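Local atomic coordinates of macrolide 2'-phosphotransferase MphH (Brachybacterium faecium, PDB entry 5UXD), a protein that binds azithromycin and probably inactivates macrolide antibiotics by transferring a phosphate to their 2'-hydroxyl, using a guanine nucleotide as donor. Residues D20-L26 with A38-H43; H191-G197 with T219-P225. All coordinates share one frame; numbering follows the deposited sequence.

Contact 1 (D20-L26 with A38-H43); sequences DLDGGTL and AFARAH. With ZIT (azithromycin), chain I.
Thr-25 and Arg-41 meet through the threonine hydroxyl: Arg-41 N donates almost straight to Thr-25 OG1, 2.8 Å away with an angle of 174° at the hydrogen. The same OG1 donates back within its own loop to Asp-22 O at 2.7 Å, in the plane of that carbonyl, so one hydroxyl sews a turn to a strand. The chi1 of Thr-25, 72°, puts OG1 between backbone N and carbonyl carbon and leaves CG2 to lie at the edge of the Arg-41 guanidinium. Farther along, Asp-22 N reaches Arg-41 O at 2.8 Å, and His-43 N bonds to Asp-20 O. The imidazole of His-43 carries that same Asp-20 O over one face, offset toward its rim.

This is the curled edge of the antiparallel sheet of the N-terminal lobe, as in kinase-like phosphotransferases; strand 21-22 pairs with the end of strand 35-42 and, past two overlapping type I turns, 26-29 pairs with its earlier part. Asp-22 OD1 takes Gly-24 N in an Asx turn, met from above the carboxylate plane. On the side of Ala-40 CB, Leu-21 CD1 and Leu-26 CG each rest 3.9 Å from it, while helix 7-16 packs against both leucines.

A bound azithromycin touches the Asp-22 and His-43 end: its C21 is 3.6 Å from Asp-22 OD2, and its C17 lies over a face of the Arg-41 guanidinium, which is salt-bridged to Asp-47.

Contact 2 (H191-G197 with T219-P225); sequences HSVLTHG and TAAVGDP
Strand 193-195 runs antiparallel to residues 221-223, with Val-193 and Gly-223 exchanging two backbone bonds, Thr-195 and Ala-221 two more, and Leu-194 facing Val-222 in the non-hydrogen-bonded pair between them. Thr-195 adds its hydroxyl to this: OG1 donates to Ala-221 O at 2.8 Å, and that oxygen also takes Thr-195 N, the two donors coming from opposite faces of the carbonyl plane. A water donates to the same OG1 and to Thr-219 O, linking the two residues. The methyl, placed anti to the carbonyl carbon (OG1 at chi1 67°), heads for Asp-224 O, 3.4 Å from CG2.

At the far end Thr-219 OG1 donates to His-196 O at 2.7 Å. His-196 and Gly-197 correspond to the start of the His-Gly-Asp motif that opens the catalytic loop in relatives, with Glu-198 in the aspartate's place. Thr-219 closely follows Asp-216, which binds magnesium in another structure of this protein, so the pairing joins what are probably two active-site loops. Asp-228 takes the backbone N-H of both His-196 and Gly-197, while the His-196 ring is fixed through NE2 to Leu-215 O and ND1 to Glu-198 N.

Pro-225 fills the opposite end. Its CG sits over one face of the His-191 ring in a CH-pi contact, 4.1 Å from the centroid, and also touches Val-193 CG2 at 3.6 Å, the Val-193 and Pro-225 side chains crossing at about a right angle.

In the fold
Contact 1 comes first along the chain and closes before contact 2 opens; their centres are 36 Å apart, on opposite sides of the chain's centre, and their nearest atoms about 16 Å. They share no sheet. Contact 1 shapes the outer edge of the six-stranded sheet that runs on through strands 47-53 and 91-94, which carry Arg-51 and Tyr-93, GDP contacts in another structure of this protein. Contact 2 is buried among helices 119-133, 137-141 and 150-167, beside His-203 and Asp-216, seen elsewhere to bind magnesium. Each has azithromycin nearby, but the pocket with Glu-198 and Tyr-200 lies close to contact 2 and is probably the substrate site, whereas the molecule at contact 1 lies at the far end of the N-terminal sheet.

Contact 1 (D20-L26 with A38-H43)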
loop_
_atom_site.group_PDB
_atom_site.type_symbol
_atom_site.label_atom_id
_atom_site.label_comp_id
_atom_site.label_asym_id
_atom_site.label_seq_id
_atom_site.Cartn_x
_atom_site.Cartn_y
_atom_site.Cartn_z
ATOM N N ASP A 20 2.360 6.781 -28.887
ATOM C CA ASP A 20 1.466 7.532 -29.760
ATOM C C ASP A 20 0.036 7.309 -29.279
ATOM O O ASP A 20 -0.491 6.197 -29.388
ATOM C CB ASP A 20 1.634 7.090 -31.213
ATOM C CG ASP A 20 3.061 7.293 -31.731
ATOM O OD1 ASP A 20 3.711 8.285 -31.330
ATOM O OD2 ASP A 20 3.521 6.471 -32.557
ATOM N N LEU A 21 -0.584 8.367 -28.748
ATOM C CA LEU A 21 -1.879 8.284 -28.085
ATOM C C LEU A 21 -2.992 8.931 -28.906
ATOM O O LEU A 21 -2.783 9.911 -29.624
ATOM C CB LEU A 21 -1.822 8.953 -26.707
ATOM C CG LEU A 21 -0.812 8.411 -25.694
ATOM C CD1 LEU A 21 -0.785 9.269 -24.422
ATOM C CD2 LEU A 21 -1.091 6.953 -25.359
ATOM N N ASP A 22 -4.190 8.374 -28.771
ATOM C CA ASP A 22 -5.408 8.959 -29.329
ATOM C C ASP A 22 -5.881 10.032 -28.356
ATOM O O ASP A 22 -6.417 9.719 -27.293
ATOM C CB ASP A 22 -6.461 7.877 -29.536
ATOM C CG ASP A 22 -7.792 8.420 -30.043
ATOM O OD1 ASP A 22 -7.877 9.591 -30.495
ATOM O OD2 ASP A 22 -8.772 7.646 -30.014
ATOM N N GLY A 23 -5.657 11.302 -28.713
ATOM C CA GLY A 23 -5.971 12.396 -27.806
ATOM C C GLY A 23 -7.441 12.490 -27.455
ATOM O O GLY A 23 -7.796 12.984 -26.381
ATOM N N GLY A 24 -8.311 12.004 -28.338
ATOM C CA GLY A 24 -9.730 11.986 -28.048
ATOM C C GLY A 24 -10.091 11.182 -26.819
ATOM O O GLY A 24 -11.160 11.399 -26.239
ATOM N N THR A 25 -9.221 10.265 -26.405
ATOM C CA THR A 25 -9.465 9.405 -25.261
ATOM C C THR A 25 -8.753 9.875 -24.002
ATOM O O THR A 25 -8.873 9.217 -22.966
ATOM C CB THR A 25 -9.020 7.968 -25.570
ATOM O OG1 THR A 25 -7.587 7.911 -25.593
ATOM C CG2 THR A 25 -9.558 7.510 -26.904
ATOM N N LEU A 26 -8.002 10.975 -24.055
ATOM C CA LEU A 26 -7.122 11.312 -22.943
ATOM C C LEU A 26 -7.909 11.969 -21.817
ATOM O O LEU A 26 -8.712 12.873 -22.058
ATOM C CB LEU A 26 -5.994 12.228 -23.406
ATOM C CG LEU A 26 -4.779 12.117 -22.493
ATOM C CD1 LEU A 26 -3.505 12.147 -23.310
ATOM C CD2 LEU A 26 -4.797 13.224 -21.448
ATOM N N ALA A 38 -2.433 10.553 -16.135
ATOM C CA ALA A 38 -3.276 10.578 -17.322
ATOM C C ALA A 38 -3.537 9.161 -17.822
ATOM O O ALA A 38 -2.702 8.263 -17.675
ATOM C CB ALA A 38 -2.652 11.421 -18.452
ATOM N N PHE A 39 -4.715 8.976 -18.415
ATOM C CA PHE A 39 -5.114 7.727 -19.047
ATOM C C PHE A 39 -5.472 8.002 -20.499
ATOM O O PHE A 39 -6.206 8.951 -20.785
ATOM C CB PHE A 39 -6.333 7.102 -18.355
ATOM C CG PHE A 39 -6.235 7.069 -16.861
ATOM C CD1 PHE A 39 -5.619 6.010 -16.222
ATOM C CD2 PHE A 39 -6.762 8.098 -16.095
ATOM C CE1 PHE A 39 -5.530 5.976 -14.845
ATOM C CE2 PHE A 39 -6.680 8.067 -14.711
ATOM C CZ PHE A 39 -6.063 7.009 -14.088
ATOM N N ALA A 40 -4.985 7.160 -21.412
ATOM C CA ALA A 40 -5.354 7.317 -22.812
ATOM C C ALA A 40 -5.237 5.975 -23.512
ATOM O O ALA A 40 -4.563 5.062 -23.030
ATOM C CB ALA A 40 -4.469 8.355 -23.527
ATOM N N ARG A 41 -5.890 5.878 -24.662
ATOM C CA ARG A 41 -5.715 4.735 -25.545
ATOM C C ARG A 41 -4.623 5.039 -26.561
ATOM O O ARG A 41 -4.548 6.147 -27.099
ATOM C CB ARG A 41 -7.024 4.382 -26.245
ATOM C CG ARG A 41 -7.026 3.011 -26.906
ATOM C CD ARG A 41 -8.412 2.624 -27.411
ATOM N NE ARG A 41 -9.486 3.297 -26.685
ATOM C CZ ARG A 41 -10.190 2.743 -25.703
ATOM N NH1 ARG A 41 -9.934 1.499 -25.307
ATOM N NH2 ARG A 41 -11.152 3.437 -25.111
ATOM N N ALA A 42 -3.762 4.055 -26.807
ATOM C CA ALA A 42 -2.745 4.223 -27.832
ATOM C C ALA A 42 -3.340 3.961 -29.215
ATOM O O ALA A 42 -4.423 3.386 -29.359
ATOM C CB ALA A 42 -1.554 3.301 -27.566
ATOM N N HIS A 43 -2.624 4.411 -30.247
ATOM C CA HIS A 43 -3.121 4.287 -31.613
ATOM C C HIS A 43 -3.359 2.837 -32.012
ATOM O O HIS A 43 -4.156 2.580 -32.920
ATOM C CB HIS A 43 -2.159 4.973 -32.583
ATOM C CG HIS A 43 -2.285 6.466 -32.591
ATOM N ND1 HIS A 43 -1.465 7.282 -33.341
ATOM C CD2 HIS A 43 -3.132 7.290 -31.929
ATOM C CE1 HIS A 43 -1.804 8.545 -33.144
ATOM N NE2 HIS A 43 -2.812 8.576 -32.291
HETATM C C1 ZIT I . -13.220 3.607 -31.599
HETATM C C2 ZIT I . -12.806 2.166 -31.137
HETATM C C3 ZIT I . -12.213 1.344 -32.272
HETATM C C4 ZIT I . -11.007 1.980 -33.046
HETATM C C5 ZIT I . -9.633 1.819 -32.331
HETATM C C6 ZIT I . -8.684 2.979 -32.547
HETATM C C7 ZIT I . -8.147 3.050 -33.997
HETATM C C8 ZIT I . -7.406 4.396 -34.280
HETATM C C9 ZIT I . -8.325 5.375 -35.061
HETATM N N10 ZIT I . -9.334 6.066 -34.107
HETATM C C11 ZIT I . -10.611 6.269 -34.755
HETATM C C12 ZIT I . -11.750 6.185 -33.728
HETATM C C13 ZIT I . -13.108 5.802 -34.321
HETATM C C14 ZIT I . -13.998 5.198 -33.237
HETATM C C15 ZIT I . -15.450 5.229 -33.669
HETATM C C16 ZIT I . -16.330 4.589 -32.549
HETATM C C17 ZIT I . -11.937 2.294 -29.928
HETATM C C18 ZIT I . -10.982 1.330 -34.407
HETATM C C19 ZIT I . -7.489 2.810 -31.596
HETATM C C20 ZIT I . -6.219 4.122 -35.076
HETATM C C21 ZIT I . -8.754 7.314 -33.589
HETATM C C22 ZIT I . -10.637 7.587 -35.499
HETATM C C23 ZIT I . -12.954 4.821 -35.500
HETATM O O1 ZIT I . -13.218 4.532 -30.808
HETATM O O6 ZIT I . -9.355 4.186 -32.228
HETATM O O12 ZIT I . -11.908 7.424 -33.080
HETATM O O13 ZIT I . -13.765 6.992 -34.768
HETATM O O14 ZIT I . -13.634 3.831 -33.023
HETATM C C1A ZIT I . -9.277 -0.539 -31.997
HETATM C C2A ZIT I . -8.278 -1.616 -32.338
HETATM C C3A ZIT I . -8.584 -2.869 -31.606
HETATM C C4A ZIT I . -8.658 -2.647 -30.147
HETATM C C5A ZIT I . -9.665 -1.539 -29.819
HETATM C C6A ZIT I . -9.696 -1.242 -28.379
HETATM C C7A ZIT I . -7.798 -5.142 -31.388
HETATM C C8A ZIT I . -6.204 -3.439 -31.682
HETATM O O1A ZIT I . -8.950 0.630 -32.718
HETATM O O2A ZIT I . -8.333 -1.886 -33.746
HETATM N N3A ZIT I . -7.559 -3.875 -32.012
HETATM O O5A ZIT I . -9.353 -0.293 -30.548
HETATM C C1B ZIT I . -14.158 0.016 -32.863
HETATM C C2B ZIT I . -15.423 0.051 -33.690
HETATM C C3B ZIT I . -15.358 -0.713 -34.989
HETATM C C4B ZIT I . -14.660 -2.025 -34.858
HETATM C C5B ZIT I . -13.286 -1.822 -34.273
HETATM C C6B ZIT I . -12.529 -3.127 -34.195
HETATM C C7B ZIT I . -16.841 -0.933 -35.502
HETATM C C8B ZIT I . -15.043 1.366 -36.188
HETATM O O1B ZIT I . -13.262 1.035 -33.238
HETATM O O3B ZIT I . -14.616 0.036 -35.969
HETATM O O4B ZIT I . -14.537 -2.672 -36.141
HETATM O O5B ZIT I . -13.423 -1.290 -32.908
#

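Contact 2 (H191-G197 with T219-P225)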
loop_
_atom_site.group_PDB
_atom_site.type_symbol
_atom_site.label_atom_id
_atom_site.label_comp_id
_atom_site.label_asym_id
_atom_site.label_seq_id
_atom_site.Cartn_x
_atom_site.Cartn_y
_atom_site.Cartn_z
ATOM N N HIS A 191 9.900 -14.153 11.795
ATOM C CA HIS A 191 10.561 -14.121 10.502
ATOM C C HIS A 191 10.034 -12.907 9.752
ATOM O O HIS A 191 8.919 -12.429 10.018
ATOM C CB HIS A 191 10.331 -15.413 9.691
ATOM C CG HIS A 191 8.922 -15.597 9.199
ATOM N ND1 HIS A 191 7.850 -15.799 10.044
ATOM C CD2 HIS A 191 8.415 -15.626 7.938
ATOM C CE1 HIS A 191 6.746 -15.943 9.331
ATOM N NE2 HIS A 191 7.059 -15.836 8.051
ATOM N N SER A 192 10.875 -12.389 8.859
ATOM C CA SER A 192 10.657 -11.243 7.990
ATOM C C SER A 192 10.460 -11.699 6.553
ATOM O O SER A 192 11.057 -12.684 6.105
ATOM C CB SER A 192 11.834 -10.268 8.059
ATOM O OG SER A 192 12.062 -9.834 9.382
ATOM N N VAL A 193 9.583 -11.015 5.814
ATOM C CA VAL A 193 9.265 -11.331 4.426
ATOM C C VAL A 193 9.158 -10.023 3.659
ATOM O O VAL A 193 9.044 -8.945 4.239
ATOM C CB VAL A 193 7.936 -12.105 4.288
ATOM C CG1 VAL A 193 8.017 -13.490 4.969
ATOM C CG2 VAL A 193 6.792 -11.278 4.875
ATOM N N LEU A 194 9.170 -10.125 2.330
ATOM C CA LEU A 194 8.804 -8.984 1.500
ATOM C C LEU A 194 7.322 -8.697 1.678
ATOM O O LEU A 194 6.491 -9.602 1.538
ATOM C CB LEU A 194 9.110 -9.266 0.033
ATOM C CG LEU A 194 8.562 -8.258 -0.989
ATOM C CD1 LEU A 194 9.130 -6.858 -0.735
ATOM C CD2 LEU A 194 8.853 -8.696 -2.424
ATOM N N THR A 195 6.991 -7.456 2.021
ATOM C CA THR A 195 5.601 -7.077 2.236
ATOM C C THR A 195 5.208 -5.920 1.325
ATOM O O THR A 195 6.047 -5.128 0.886
ATOM C CB THR A 195 5.318 -6.679 3.698
ATOM O OG1 THR A 195 6.014 -5.468 4.024
ATOM C CG2 THR A 195 5.738 -7.795 4.672
ATOM N N HIS A 196 3.905 -5.837 1.052
ATOM C CA HIS A 196 3.333 -4.689 0.351
ATOM C C HIS A 196 3.196 -3.466 1.265
ATOM O O HIS A 196 3.607 -2.359 0.894
ATOM C CB HIS A 196 1.977 -5.068 -0.240
ATOM C CG HIS A 196 1.309 -3.950 -0.980
ATOM N ND1 HIS A 196 0.654 -2.921 -0.336
ATOM C CD2 HIS A 196 1.188 -3.701 -2.305
ATOM C CE1 HIS A 196 0.167 -2.082 -1.231
ATOM N NE2 HIS A 196 0.470 -2.536 -2.435
ATOM N N GLY A 197 2.568 -3.632 2.440
ATOM C CA GLY A 197 2.485 -2.589 3.453
ATOM C C GLY A 197 1.159 -1.863 3.550
ATOM O O GLY A 197 0.904 -1.196 4.562
ATOM N N THR A 219 5.028 1.442 -0.490
ATOM C CA THR A 219 5.195 1.132 0.929
ATOM C C THR A 219 5.894 -0.200 1.172
ATOM O O THR A 219 6.004 -0.629 2.333
ATOM C CB THR A 219 3.832 1.141 1.646
ATOM O OG1 THR A 219 2.905 0.287 0.960
ATOM C CG2 THR A 219 3.255 2.544 1.681
ATOM N N ALA A 220 6.358 -0.867 0.117
ATOM C CA ALA A 220 6.932 -2.198 0.269
ATOM C C ALA A 220 8.213 -2.148 1.092
ATOM O O ALA A 220 8.970 -1.175 1.043
ATOM C CB ALA A 220 7.226 -2.815 -1.094
ATOM N N ALA A 221 8.445 -3.221 1.845
ATOM C CA ALA A 221 9.564 -3.337 2.769
ATOM C C ALA A 221 9.698 -4.794 3.181
ATOM O O ALA A 221 8.708 -5.524 3.224
ATOM C CB ALA A 221 9.353 -2.454 4.006
ATOM N N VAL A 222 10.921 -5.213 3.493
ATOM C CA VAL A 222 11.062 -6.513 4.152
ATOM C C VAL A 222 10.834 -6.322 5.647
ATOM O O VAL A 222 11.435 -5.445 6.282
ATOM C CB VAL A 222 12.433 -7.147 3.855
ATOM C CG1 VAL A 222 12.655 -8.385 4.757
ATOM C CG2 VAL A 222 12.525 -7.534 2.386
ATOM N N GLY A 223 9.946 -7.141 6.199
ATOM C CA GLY A 223 9.562 -6.978 7.588
ATOM C C GLY A 223 8.382 -7.842 7.992
ATOM O O GLY A 223 8.281 -8.999 7.586
ATOM N N ASP A 224 7.487 -7.277 8.784
ATOM C CA ASP A 224 6.442 -8.037 9.490
ATOM C C ASP A 224 5.415 -8.622 8.525
ATOM O O ASP A 224 4.695 -7.860 7.866
ATOM C CB ASP A 224 5.781 -7.093 10.510
ATOM C CG ASP A 224 4.742 -7.780 11.416
ATOM O OD1 ASP A 224 4.374 -8.953 11.192
ATOM O OD2 ASP A 224 4.283 -7.107 12.361
ATOM N N PRO A 225 5.301 -9.954 8.420
ATOM C CA PRO A 225 4.285 -10.549 7.527
ATOM C C PRO A 225 2.857 -10.117 7.832
ATOM O O PRO A 225 2.006 -10.113 6.927
ATOM C CB PRO A 225 4.465 -12.056 7.763
ATOM C CG PRO A 225 5.902 -12.201 8.232
ATOM C CD PRO A 225 6.170 -10.968 9.051
HETATM O O HOH W 1 5.612 -2.662 4.178
#